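Local coordinates for protein polyketide synthase (Lyngbya majuscula 19L, PDB 3QIT) that probably releases the finished chain of curacin A biosynthesis as a decarboxylating thioesterase, cleaving the thioester so that sulfate elimination and decarboxylation leave a terminal alkene, at residues V100-G105 with G267-H272; L125-L130 with L236-S241; T154-I159 with G196-W201. All coordinates share one frame; numbering follows the deposited sequence.

Contact 1: residues V100-G105 with G267-H272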
ATOM      1  N   VAL B 100       7.725  -9.323  20.905  1.00 12.39           N
ATOM      2  CA  VAL B 100       9.108  -8.856  20.861  1.00 12.91           C
ATOM      3  C   VAL B 100       9.365  -8.426  19.417  1.00 17.26           C
ATOM      4  O   VAL B 100       8.970  -9.129  18.478  1.00 17.25           O
ATOM      5  CB  VAL B 100      10.084  -9.985  21.204  1.00 17.63           C
ATOM      6  CG1 VAL B 100      11.525  -9.424  21.282  1.00 20.01           C
ATOM      7  CG2 VAL B 100       9.673 -10.643  22.537  1.00 19.37           C
ATOM      8  N   GLY B 101      10.016  -7.290  19.216  1.00 13.58           N
ATOM      9  CA  GLY B 101      10.321  -6.840  17.840  1.00 13.14           C
ATOM     10  C   GLY B 101      11.696  -6.245  17.819  1.00 16.37           C
ATOM     11  O   GLY B 101      12.125  -5.681  18.823  1.00 15.76           O
ATOM     12  N   HIS B 102      12.395  -6.378  16.693  1.00 12.39           N
ATOM     13  CA  HIS B 102      13.740  -5.817  16.543  1.00 12.62           C
ATOM     14  C   HIS B 102      13.768  -4.806  15.387  1.00 16.77           C
ATOM     15  O   HIS B 102      13.382  -5.142  14.259  1.00 15.99           O
ATOM     16  CB  HIS B 102      14.754  -6.906  16.214  1.00 15.78           C
ATOM     17  CG  HIS B 102      16.115  -6.360  15.912  1.00 17.75           C
ATOM     18  ND1 HIS B 102      16.676  -6.401  14.654  1.00 20.84           N
ATOM     19  CD2 HIS B 102      17.016  -5.738  16.707  1.00 17.76           C
ATOM     20  CE1 HIS B 102      17.872  -5.833  14.690  1.00 17.71           C
ATOM     21  NE2 HIS B 102      18.097  -5.410  15.916  1.00 20.27           N
ATOM     22  N   SER B 103      14.248  -3.599  15.668  1.00 15.11           N
ATOM     23  CA  SER B 103      14.381  -2.527  14.623  1.00 17.59           C
ATOM     24  C   SER B 103      13.060  -2.232  13.893  1.00 18.14           C
ATOM     25  O   SER B 103      12.092  -1.842  14.547  1.00 16.56           O
ATOM     26  CB  SER B 103      15.519  -2.866  13.660  1.00 22.86           C
ATOM     27  OG  SER B 103      15.845  -1.719  12.891  1.00 22.00           O
ATOM     28  N   MET B 104      12.979  -2.388  12.559  1.00 17.39           N
ATOM     29  CA  MET B 104      11.647  -2.292  11.904  1.00 16.73           C
ATOM     30  C   MET B 104      10.571  -3.169  12.571  1.00 17.59           C
ATOM     31  O   MET B 104       9.394  -2.782  12.649  1.00 16.76           O
ATOM     32  CB  MET B 104      11.698  -2.603  10.397  1.00 17.93           C
ATOM     33  CG  MET B 104      10.322  -2.453   9.729  1.00 24.07           C
ATOM     34  SD  MET B 104      10.353  -2.898   7.971  1.00 27.99           S
ATOM     35  CE  MET B 104      10.380  -4.679   8.099  1.00 29.51           C
ATOM     36  N   GLY B 105      10.961  -4.360  13.027  1.00 15.20           N
ATOM     37  CA  GLY B 105      10.031  -5.225  13.720  1.00 15.79           C
ATOM     38  C   GLY B 105       9.539  -4.639  15.037  1.00 16.74           C
ATOM     39  O   GLY B 105       8.423  -4.895  15.443  1.00 16.08           O
ATOM     40  N   GLY B 267      26.059  -4.943  23.671  1.00 28.31           N
ATOM     41  CA  GLY B 267      26.113  -5.218  22.246  1.00 29.42           C
ATOM     42  C   GLY B 267      25.703  -4.022  21.417  1.00 27.96           C
ATOM     43  O   GLY B 267      25.391  -2.953  21.951  1.00 30.74           O
ATOM     44  N   GLY B 268      25.709  -4.207  20.101  1.00 26.83           N
ATOM     45  CA  GLY B 268      25.333  -3.144  19.164  1.00 28.54           C
ATOM     46  C   GLY B 268      23.869  -3.234  18.748  1.00 23.89           C
ATOM     47  O   GLY B 268      23.015  -3.566  19.556  1.00 22.32           O
ATOM     48  N   HIS B 269      23.585  -2.886  17.492  1.00 22.49           N
ATOM     49  CA  HIS B 269      22.219  -2.861  17.005  1.00 20.90           C
ATOM     50  C   HIS B 269      21.600  -4.252  16.977  1.00 21.94           C
ATOM     51  O   HIS B 269      20.394  -4.423  17.241  1.00 21.45           O
ATOM     52  CB  HIS B 269      22.188  -2.252  15.597  1.00 24.18           C
ATOM     53  CG  HIS B 269      20.823  -2.220  14.989  1.00 26.02           C
ATOM     54  ND1 HIS B 269      19.777  -1.511  15.547  1.00 23.54           N
ATOM     55  CD2 HIS B 269      20.335  -2.793  13.864  1.00 27.58           C
ATOM     56  CE1 HIS B 269      18.698  -1.668  14.798  1.00 28.29           C
ATOM     57  NE2 HIS B 269      19.013  -2.430  13.767  1.00 26.47           N
ATOM     58  N   ASN B 270      22.431  -5.243  16.680  1.00 20.22           N
ATOM     59  CA  ASN B 270      21.920  -6.582  16.410  1.00 21.76           C
ATOM     60  C   ASN B 270      21.907  -7.470  17.643  1.00 18.40           C
ATOM     61  O   ASN B 270      22.565  -8.512  17.703  1.00 17.93           O
ATOM     62  CB  ASN B 270      22.706  -7.178  15.251  1.00 22.16           C
ATOM     63  CG  ASN B 270      22.394  -6.475  13.958  1.00 23.91           C
ATOM     64  OD1 ASN B 270      21.223  -6.383  13.560  1.00 22.39           O
ATOM     65  ND2 ASN B 270      23.419  -5.949  13.310  1.00 23.21           N
ATOM     66  N   LEU B 271      21.126  -7.043  18.627  1.00 19.87           N
ATOM     67  CA  LEU B 271      21.099  -7.694  19.942  1.00 20.77           C
ATOM     68  C   LEU B 271      20.559  -9.119  19.916  1.00 22.14           C
ATOM     69  O   LEU B 271      20.910  -9.944  20.762  1.00 21.95           O
ATOM     70  CB  LEU B 271      20.298  -6.847  20.933  1.00 22.03           C
ATOM     71  CG  LEU B 271      20.913  -5.531  21.421  1.00 21.53           C
ATOM     72  CD1 LEU B 271      19.936  -4.819  22.360  1.00 20.45           C
ATOM     73  CD2 LEU B 271      22.260  -5.737  22.114  1.00 24.45           C
ATOM     74  N   HIS B 272      19.707  -9.429  18.942  1.00 19.00           N
ATOM     75  CA  HIS B 272      19.206 -10.788  18.795  1.00 22.32           C
ATOM     76  C   HIS B 272      20.326 -11.781  18.492  1.00 21.47           C
ATOM     77  O   HIS B 272      20.161 -12.988  18.702  1.00 19.36           O
ATOM     78  CB  HIS B 272      18.091 -10.847  17.727  1.00 19.72           C
ATOM     79  CG  HIS B 272      18.522 -10.386  16.373  1.00 23.44           C
ATOM     80  ND1 HIS B 272      19.133  -9.166  16.162  1.00 23.74           N
ATOM     81  CD2 HIS B 272      18.412 -10.967  15.155  1.00 21.07           C
ATOM     82  CE1 HIS B 272      19.390  -9.024  14.874  1.00 22.92           C
ATOM     83  NE2 HIS B 272      18.960 -10.104  14.244  1.00 23.69           N
TER
HETATM   84  O   HOH W   1      17.666  -3.355  11.309  1.00 35.29           O

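Contact 2: residues L125-L130 with L236-S241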
ATOM      1  N   LEU B 125      10.648  -4.027  23.075  1.00 15.84           N
ATOM      2  CA  LEU B 125      11.049  -3.275  21.883  1.00 12.74           C
ATOM      3  C   LEU B 125      12.560  -3.219  21.813  1.00 16.36           C
ATOM      4  O   LEU B 125      13.189  -2.508  22.587  1.00 18.58           O
ATOM      5  CB  LEU B 125      10.431  -1.860  21.920  1.00 14.21           C
ATOM      6  CG  LEU B 125       8.908  -1.911  22.032  1.00 18.32           C
ATOM      7  CD1 LEU B 125       8.360  -0.496  22.229  1.00 16.74           C
ATOM      8  CD2 LEU B 125       8.291  -2.573  20.788  1.00 16.62           C
ATOM      9  N   VAL B 126      13.142  -4.018  20.918  1.00 15.95           N
ATOM     10  CA  VAL B 126      14.600  -4.107  20.847  1.00 15.85           C
ATOM     11  C   VAL B 126      15.081  -3.203  19.738  1.00 19.44           C
ATOM     12  O   VAL B 126      14.706  -3.395  18.573  1.00 16.68           O
ATOM     13  CB  VAL B 126      15.075  -5.552  20.585  1.00 16.00           C
ATOM     14  CG1 VAL B 126      16.608  -5.644  20.634  1.00 19.82           C
ATOM     15  CG2 VAL B 126      14.485  -6.481  21.645  1.00 19.56           C
ATOM     16  N   GLU B 127      15.849  -2.181  20.120  1.00 17.06           N
ATOM     17  CA  GLU B 127      16.407  -1.207  19.165  1.00 20.42           C
ATOM     18  C   GLU B 127      15.329  -0.530  18.328  1.00 20.30           C
ATOM     19  O   GLU B 127      15.327  -0.576  17.082  1.00 21.15           O
ATOM     20  CB  GLU B 127      17.489  -1.867  18.313  1.00 19.93           C
ATOM     21  CG  GLU B 127      18.775  -2.118  19.131  1.00 22.16           C
ATOM     22  CD  GLU B 127      19.637  -0.880  19.215  1.00 24.59           C
ATOM     23  OE1 GLU B 127      20.019  -0.374  18.125  1.00 25.91           O
ATOM     24  OE2 GLU B 127      19.923  -0.397  20.346  1.00 22.35           O
ATOM     25  N   LEU B 128      14.413   0.124  19.031  1.00 19.63           N
ATOM     26  CA  LEU B 128      13.317   0.846  18.410  1.00 20.58           C
ATOM     27  C   LEU B 128      13.853   2.087  17.721  1.00 19.31           C
ATOM     28  O   LEU B 128      14.518   2.890  18.348  1.00 20.87           O
ATOM     29  CB  LEU B 128      12.292   1.249  19.484  1.00 19.23           C
ATOM     30  CG  LEU B 128      11.087   2.021  18.945  1.00 18.95           C
ATOM     31  CD1 LEU B 128      10.099   1.071  18.230  1.00 22.33           C
ATOM     32  CD2 LEU B 128      10.417   2.798  20.090  1.00 18.30           C
ATOM     33  N   PRO B 129      13.584   2.228  16.406  1.00 17.72           N
ATOM     34  CA  PRO B 129      14.025   3.470  15.741  1.00 24.72           C
ATOM     35  C   PRO B 129      13.020   4.607  15.929  1.00 27.38           C
ATOM     36  O   PRO B 129      11.898   4.389  16.386  1.00 26.76           O
ATOM     37  CB  PRO B 129      14.134   3.063  14.264  1.00 24.60           C
ATOM     38  CG  PRO B 129      13.334   1.784  14.116  1.00 28.95           C
ATOM     39  CD  PRO B 129      12.971   1.255  15.486  1.00 24.55           C
ATOM     40  N   LEU B 130      13.435   5.826  15.608  1.00 28.88           N
ATOM     41  CA  LEU B 130      12.497   6.928  15.518  1.00 25.66           C
ATOM     42  C   LEU B 130      12.668   7.492  14.114  1.00 32.96           C
ATOM     43  O   LEU B 130      13.803   7.553  13.618  1.00 33.91           O
ATOM     44  CB  LEU B 130      12.816   8.011  16.547  1.00 31.54           C
ATOM     45  CG  LEU B 130      12.351   7.872  17.997  1.00 34.34           C
ATOM     46  CD1 LEU B 130      12.635   9.184  18.755  1.00 35.21           C
ATOM     47  CD2 LEU B 130      10.870   7.513  18.075  1.00 35.38           C
ATOM     48  N   LEU B 236      11.836  -1.073  26.798  1.00 16.35           N
ATOM     49  CA  LEU B 236      12.732  -0.589  25.751  1.00 18.29           C
ATOM     50  C   LEU B 236      14.119  -1.190  25.945  1.00 19.56           C
ATOM     51  O   LEU B 236      14.752  -0.991  26.991  1.00 20.15           O
ATOM     52  CB  LEU B 236      12.797   0.951  25.739  1.00 18.97           C
ATOM     53  CG  LEU B 236      11.492   1.675  25.422  1.00 20.74           C
ATOM     54  CD1 LEU B 236      11.525   3.150  25.887  1.00 25.29           C
ATOM     55  CD2 LEU B 236      11.171   1.583  23.895  1.00 23.36           C
ATOM     56  N   VAL B 237      14.596  -1.924  24.942  1.00 16.08           N
ATOM     57  CA  VAL B 237      15.890  -2.587  25.038  1.00 16.35           C
ATOM     58  C   VAL B 237      16.869  -1.973  24.050  1.00 19.70           C
ATOM     59  O   VAL B 237      16.579  -1.886  22.857  1.00 17.71           O
ATOM     60  CB  VAL B 237      15.766  -4.099  24.788  1.00 18.32           C
ATOM     61  CG1 VAL B 237      17.100  -4.819  25.040  1.00 18.73           C
ATOM     62  CG2 VAL B 237      14.621  -4.685  25.612  1.00 18.39           C
ATOM     63  N   TYR B 238      18.031  -1.553  24.541  1.00 19.93           N
ATOM     64  CA  TYR B 238      19.046  -0.952  23.661  1.00 20.88           C
ATOM     65  C   TYR B 238      20.390  -1.612  23.797  1.00 19.90           C
ATOM     66  O   TYR B 238      20.727  -2.156  24.853  1.00 23.66           O
ATOM     67  CB  TYR B 238      19.239   0.523  23.983  1.00 18.98           C
ATOM     68  CG  TYR B 238      17.985   1.340  24.019  1.00 19.84           C
ATOM     69  CD1 TYR B 238      17.402   1.821  22.831  1.00 22.05           C
ATOM     70  CD2 TYR B 238      17.398   1.684  25.230  1.00 20.17           C
ATOM     71  CE1 TYR B 238      16.240   2.616  22.866  1.00 20.74           C
ATOM     72  CE2 TYR B 238      16.233   2.457  25.276  1.00 22.92           C
ATOM     73  CZ  TYR B 238      15.666   2.927  24.091  1.00 20.05           C
ATOM     74  OH  TYR B 238      14.528   3.699  24.155  1.00 22.99           O
ATOM     75  N   GLY B 239      21.164  -1.564  22.717  1.00 21.16           N
ATOM     76  CA  GLY B 239      22.550  -2.006  22.751  1.00 21.55           C
ATOM     77  C   GLY B 239      23.436  -0.875  23.271  1.00 23.36           C
ATOM     78  O   GLY B 239      23.342   0.269  22.822  1.00 26.29           O
ATOM     79  N   ASP B 240      24.310  -1.185  24.214  1.00 25.13           N
ATOM     80  CA  ASP B 240      25.132  -0.138  24.809  1.00 31.31           C
ATOM     81  C   ASP B 240      26.178   0.404  23.837  1.00 35.26           C
ATOM     82  O   ASP B 240      26.731   1.475  24.068  1.00 36.48           O
ATOM     83  CB  ASP B 240      25.743  -0.574  26.155  1.00 32.24           C
ATOM     84  CG  ASP B 240      26.705  -1.742  26.028  1.00 38.98           C
ATOM     85  OD1 ASP B 240      26.856  -2.308  24.925  1.00 34.01           O
ATOM     86  OD2 ASP B 240      27.312  -2.104  27.063  1.00 38.59           O
ATOM     87  N   SER B 241      26.438  -0.328  22.750  1.00 31.96           N
ATOM     88  CA  SER B 241      27.309   0.188  21.680  1.00 36.51           C
ATOM     89  C   SER B 241      26.572   0.423  20.349  1.00 35.65           C
ATOM     90  O   SER B 241      27.199   0.677  19.313  1.00 38.72           O
ATOM     91  CB  SER B 241      28.572  -0.674  21.499  1.00 38.97           C
ATOM     92  OG  SER B 241      28.264  -2.017  21.132  1.00 36.59           O
TER

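Contact 3: residues T154-I159 with G196-W201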
ATOM      1  N   THR B 154      13.432  -3.623 -12.051  1.00 28.46           N
ATOM      2  CA  THR B 154      13.423  -5.043 -11.745  1.00 26.05           C
ATOM      3  C   THR B 154      14.810  -5.363 -11.215  1.00 25.11           C
ATOM      4  O   THR B 154      15.613  -5.997 -11.913  1.00 28.85           O
ATOM      5  CB  THR B 154      13.073  -5.864 -13.005  1.00 32.54           C
ATOM      6  OG1 THR B 154      13.854  -5.379 -14.103  1.00 36.58           O
ATOM      7  CG2 THR B 154      11.596  -5.729 -13.355  1.00 31.34           C
ATOM      8  N   PRO B 155      15.129  -4.874  -9.991  1.00 23.75           N
ATOM      9  CA  PRO B 155      16.476  -5.093  -9.451  1.00 23.99           C
ATOM     10  C   PRO B 155      16.786  -6.588  -9.311  1.00 25.27           C
ATOM     11  O   PRO B 155      15.907  -7.400  -8.959  1.00 25.10           O
ATOM     12  CB  PRO B 155      16.444  -4.380  -8.083  1.00 25.42           C
ATOM     13  CG  PRO B 155      14.997  -4.330  -7.716  1.00 26.49           C
ATOM     14  CD  PRO B 155      14.248  -4.196  -9.021  1.00 28.53           C
ATOM     15  N   GLN B 156      18.012  -6.951  -9.678  1.00 24.73           N
ATOM     16  CA  GLN B 156      18.466  -8.330  -9.606  1.00 25.84           C
ATOM     17  C   GLN B 156      19.416  -8.487  -8.437  1.00 24.37           C
ATOM     18  O   GLN B 156      20.214  -7.600  -8.142  1.00 25.02           O
ATOM     19  CB  GLN B 156      19.184  -8.736 -10.900  1.00 31.05           C
ATOM     20  CG  GLN B 156      18.288  -8.789 -12.135  1.00 37.13           C
ATOM     21  CD  GLN B 156      16.970  -9.513 -11.899  1.00 44.59           C
ATOM     22  OE1 GLN B 156      16.944 -10.702 -11.565  1.00 50.59           O
ATOM     23  NE2 GLN B 156      15.864  -8.796 -12.078  1.00 43.89           N
ATOM     24  N   HIS B 157      19.322  -9.617  -7.758  1.00 16.82           N
ATOM     25  CA  HIS B 157      20.269  -9.930  -6.689  1.00 16.79           C
ATOM     26  C   HIS B 157      21.619 -10.311  -7.307  1.00 16.71           C
ATOM     27  O   HIS B 157      21.677 -10.791  -8.450  1.00 18.92           O
ATOM     28  CB  HIS B 157      19.803 -11.186  -5.945  1.00 18.16           C
ATOM     29  CG  HIS B 157      18.676 -10.955  -4.987  1.00 16.29           C
ATOM     30  ND1 HIS B 157      18.773 -10.082  -3.926  1.00 17.94           N
ATOM     31  CD2 HIS B 157      17.462 -11.554  -4.878  1.00 16.39           C
ATOM     32  CE1 HIS B 157      17.664 -10.137  -3.210  1.00 16.94           C
ATOM     33  NE2 HIS B 157      16.846 -11.012  -3.774  1.00 14.14           N
ATOM     34  N   PRO B 158      22.707 -10.128  -6.534  1.00 18.53           N
ATOM     35  CA  PRO B 158      24.001 -10.656  -6.947  1.00 19.72           C
ATOM     36  C   PRO B 158      23.980 -12.181  -6.960  1.00 21.93           C
ATOM     37  O   PRO B 158      23.210 -12.818  -6.210  1.00 21.05           O
ATOM     38  CB  PRO B 158      24.960 -10.155  -5.851  1.00 22.40           C
ATOM     39  CG  PRO B 158      24.097  -9.869  -4.678  1.00 25.74           C
ATOM     40  CD  PRO B 158      22.788  -9.388  -5.263  1.00 21.37           C
ATOM     41  N   ILE B 159      24.809 -12.747  -7.821  1.00 19.54           N
ATOM     42  CA  ILE B 159      24.958 -14.196  -7.916  1.00 20.16           C
ATOM     43  C   ILE B 159      26.248 -14.548  -7.182  1.00 23.47           C
ATOM     44  O   ILE B 159      27.325 -14.160  -7.627  1.00 22.77           O
ATOM     45  CB  ILE B 159      25.066 -14.631  -9.377  1.00 25.28           C
ATOM     46  CG1 ILE B 159      23.860 -14.137 -10.190  1.00 25.82           C
ATOM     47  CG2 ILE B 159      25.221 -16.150  -9.452  1.00 23.28           C
ATOM     48  CD1 ILE B 159      24.206 -13.694 -11.605  1.00 28.63           C
ATOM     49  N   GLY B 196      25.234 -19.801  -9.965  1.00 29.51           N
ATOM     50  CA  GLY B 196      25.619 -19.812  -8.560  1.00 26.42           C
ATOM     51  C   GLY B 196      24.367 -19.814  -7.709  1.00 23.80           C
ATOM     52  O   GLY B 196      23.402 -20.518  -8.024  1.00 26.29           O
ATOM     53  N   VAL B 197      24.360 -19.013  -6.646  1.00 23.55           N
ATOM     54  CA  VAL B 197      23.156 -18.897  -5.802  1.00 19.23           C
ATOM     55  C   VAL B 197      22.873 -17.427  -5.536  1.00 18.12           C
ATOM     56  O   VAL B 197      23.785 -16.613  -5.526  1.00 21.18           O
ATOM     57  CB  VAL B 197      23.260 -19.669  -4.460  1.00 20.87           C
ATOM     58  CG1 VAL B 197      23.533 -21.150  -4.725  1.00 26.56           C
ATOM     59  CG2 VAL B 197      24.348 -19.066  -3.536  1.00 20.97           C
ATOM     60  N   ARG B 198      21.607 -17.109  -5.341  1.00 17.29           N
ATOM     61  CA  ARG B 198      21.202 -15.739  -5.050  1.00 18.64           C
ATOM     62  C   ARG B 198      20.331 -15.756  -3.812  1.00 20.89           C
ATOM     63  O   ARG B 198      19.808 -16.821  -3.419  1.00 18.03           O
ATOM     64  CB  ARG B 198      20.423 -15.154  -6.213  1.00 18.61           C
ATOM     65  CG  ARG B 198      19.065 -15.811  -6.451  1.00 18.36           C
ATOM     66  CD  ARG B 198      18.290 -15.123  -7.591  1.00 25.53           C
ATOM     67  NE  ARG B 198      17.004 -15.783  -7.821  1.00 24.19           N
ATOM     68  CZ  ARG B 198      16.106 -15.424  -8.744  1.00 32.14           C
ATOM     69  NH1 ARG B 198      16.324 -14.383  -9.540  1.00 32.90           N
ATOM     70  NH2 ARG B 198      14.980 -16.116  -8.865  1.00 32.73           N
ATOM     71  N   TRP B 199      20.146 -14.586  -3.201  1.00 17.54           N
ATOM     72  CA  TRP B 199      19.172 -14.473  -2.131  1.00 14.90           C
ATOM     73  C   TRP B 199      17.778 -14.841  -2.610  1.00 16.65           C
ATOM     74  O   TRP B 199      17.414 -14.549  -3.742  1.00 18.32           O
ATOM     75  CB  TRP B 199      19.102 -13.052  -1.579  1.00 14.91           C
ATOM     76  CG  TRP B 199      20.404 -12.515  -1.006  1.00 13.57           C
ATOM     77  CD1 TRP B 199      21.044 -11.383  -1.401  1.00 17.18           C
ATOM     78  CD2 TRP B 199      21.169 -13.057   0.085  1.00 16.69           C
ATOM     79  NE1 TRP B 199      22.152 -11.161  -0.612  1.00 16.19           N
ATOM     80  CE2 TRP B 199      22.277 -12.200   0.281  1.00 17.23           C
ATOM     81  CE3 TRP B 199      21.032 -14.196   0.914  1.00 17.39           C
ATOM     82  CZ2 TRP B 199      23.242 -12.427   1.272  1.00 15.20           C
ATOM     83  CZ3 TRP B 199      21.992 -14.425   1.904  1.00 17.79           C
ATOM     84  CH2 TRP B 199      23.095 -13.544   2.065  1.00 14.04           C
ATOM     85  N   SER B 200      17.000 -15.485  -1.745  1.00 12.63           N
ATOM     86  CA  SER B 200      15.667 -15.925  -2.147  1.00 14.30           C
ATOM     87  C   SER B 200      14.550 -15.036  -1.571  1.00 18.32           C
ATOM     88  O   SER B 200      13.369 -15.251  -1.851  1.00 19.41           O
ATOM     89  CB  SER B 200      15.474 -17.399  -1.777  1.00 21.21           C
ATOM     90  OG  SER B 200      15.550 -17.537  -0.382  1.00 23.61           O
ATOM     91  N   TRP B 201      14.939 -14.014  -0.821  1.00 16.04           N
ATOM     92  CA  TRP B 201      14.015 -12.931  -0.449  1.00 13.22           C
ATOM     93  C   TRP B 201      13.832 -11.971  -1.650  1.00 14.28           C
ATOM     94  O   TRP B 201      14.553 -12.060  -2.648  1.00 13.81           O
ATOM     95  CB  TRP B 201      14.457 -12.235   0.846  1.00 13.27           C
ATOM     96  CG  TRP B 201      15.871 -11.700   0.899  1.00 14.75           C
ATOM     97  CD1 TRP B 201      16.982 -12.339   1.414  1.00 15.63           C
ATOM     98  CD2 TRP B 201      16.323 -10.421   0.421  1.00 16.52           C
ATOM     99  NE1 TRP B 201      18.091 -11.502   1.322  1.00 16.39           N
ATOM    100  CE2 TRP B 201      17.705 -10.329   0.710  1.00 17.88           C
ATOM    101  CE3 TRP B 201      15.673  -9.321  -0.174  1.00 15.56           C
ATOM    102  CZ2 TRP B 201      18.463  -9.199   0.374  1.00 17.30           C
ATOM    103  CZ3 TRP B 201      16.431  -8.184  -0.499  1.00 16.37           C
ATOM    104  CH2 TRP B 201      17.813  -8.145  -0.226  1.00 18.09           C
TER
HETATM  105  O   HOH W   2      17.378 -11.667  -8.673  1.00 31.24           O
HETATM  106  O   HOH W   3      22.201 -12.698  -3.999  1.00 21.52           O

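Contact 1: residues V100-G105 with G267-H272
H102 and S103 face H269 at the nucleophile elbow of this alpha/beta hydrolase, the G101-x-S103-x-G105 sequence where strand 97-102 turns through S103 into helix 104-115. S103 and H269, together with E127, have the geometry of a Ser-His-Glu triad, consistent with the family's catalytic site. From CB, the H102 side chain swings CG anti to the backbone N (chi1 174°), which carries the ring in among residues 269-272. On one flank H102 ND1 looks toward H272 CE1; on the other, H102 CD2 lies 3.7 Å from H269 O. Further out, H102 CE1 comes within 3.5 Å of H272 CE1 and also nears N270 OD1. H272, bonded through NE2 to E37, lies over one face of the ring; S103 CB lies over the opposite one. At the tip H102 NE2 donates to H269 O at 2.8 Å, a fairly straight bond (162°) that reaches the carbonyl from above its plane. With an alanine here, the H269 carbonyl would probably be left without this donor and a gap would open beside the H272 ring. S103 OG and H269 NE2 sit 3.4 Å apart, and one water lies 2.9 Å from S103 OG and 3.0 Å from H269 NE2.

Contact 2: residues L125-L130 with L236-S241
L125 and V126 run parallel to L236 and V237 as paired strand ends, V237 N donating to L125 O at 2.8 Å and E127 N to V237 O, also at 2.8 Å and almost straight (175°). V237 thus uses both its N-H and its carbonyl on the neighbouring strand, and V126 CA adds a CH...O contact to that same carbonyl.

Side chains alternate across the sheet. V126 and V237 lie side by side on one face, V126 CG2 4.1 Å from V237 CB. On the other, the L236 methyl CD2 is the meeting point: L125 CD1 reaches it at 3.9 Å and L128 CD2, arriving from beyond the strand end, at 4.1 Å.

E127 does the polar work. Its chain bends about the CB-CG bond (chi2 -82°), which turns the carboxylate across the end of the partner strand, where G239 N donates to E127 OE2 at 2.9 Å, coming in above the carboxylate plane. OE2 also lies near the plane of the Y238 ring, at its edge. The other oxygen, OE1, has H269 and S242 OG as partners, and the several bonds together should fix the carboxylate's rotation. The putative triad acid therefore stands just after strand 120-126, whereas the canonical alpha/beta hydrolase carries it after the next strand of the sheet, here 234-239.

Strand 120-126 lies between 97-102 and 234-239, and the latter pairs on its far side with 261-265. L125 and L128 pack on helix 104-115, L128 also on Y223 of helix 220-229, while Y238 rests on L250 of helix 247-256 and bonds Q253 through its hydroxyl.

Contact 3: residues T154-I159 with G196-W201
In the insertion between strands 120-126 and 234-239, where many alpha/beta hydrolases carry their lid, H157 of an irregular loop forms an aromatic cluster with W199, at the end of strand 196-199 of a beta hairpin, and W201 just beyond it. H157 CG lies beside the backbone N, opposite the carbonyl carbon (chi1 -77°), which sends the ring toward the tryptophans. It meets W201 edge-to-face: H157 CE1 points at the face of the six-membered indole ring, 3.6 Å from W201 CZ3. W199 CB sits over the centre of the H157 ring in a CH-pi contact, 3.7 Å from the centroid, and the W199 indole edge leans toward the imidazole face, putting W199 CD1 3.6 Å from H157 ND1. H157 NE2 donates to W201 O at 2.8 Å (163°), nearly in its own ring plane but from above the carbonyl plane; bond and rings together fix the imidazole's turn. A water accepts from H157 N, donates to Q156 OE1 and bonds R198 NH1 weakly. At the other end I159 CG2 lies 3.7 Å from G196 N. Strand 196-199 pairs antiparallel with 190-193, where Q191 takes R198 NE, while W199 packs on A166 and L170 of helix 163-173 and meets F160 edge-to-face.

How the contacts relate
Contacts 1 and 2 form one continuous site, their centres only about 7 Å apart. H269 ND1 lies 2.8 Å from E127 OE1, a probable hydrogen bond that joins the two contacts at the presumed active site. In the sheet, G101 O lies 2.9 Å from V126 N, a probable hydrogen bond between adjacent strands, and L271 CD1 packs 3.5 Å from G239 N. Contact 3 stands apart, its centre about 25 Å from that of contact 1 and about 30 Å from that of contact 2, with nearest atoms about 11 Å from contact 1 and about 18 Å from contact 2. Contact 3 lies inside the chain loop closed by contact 2, itself inside that closed by contact 1.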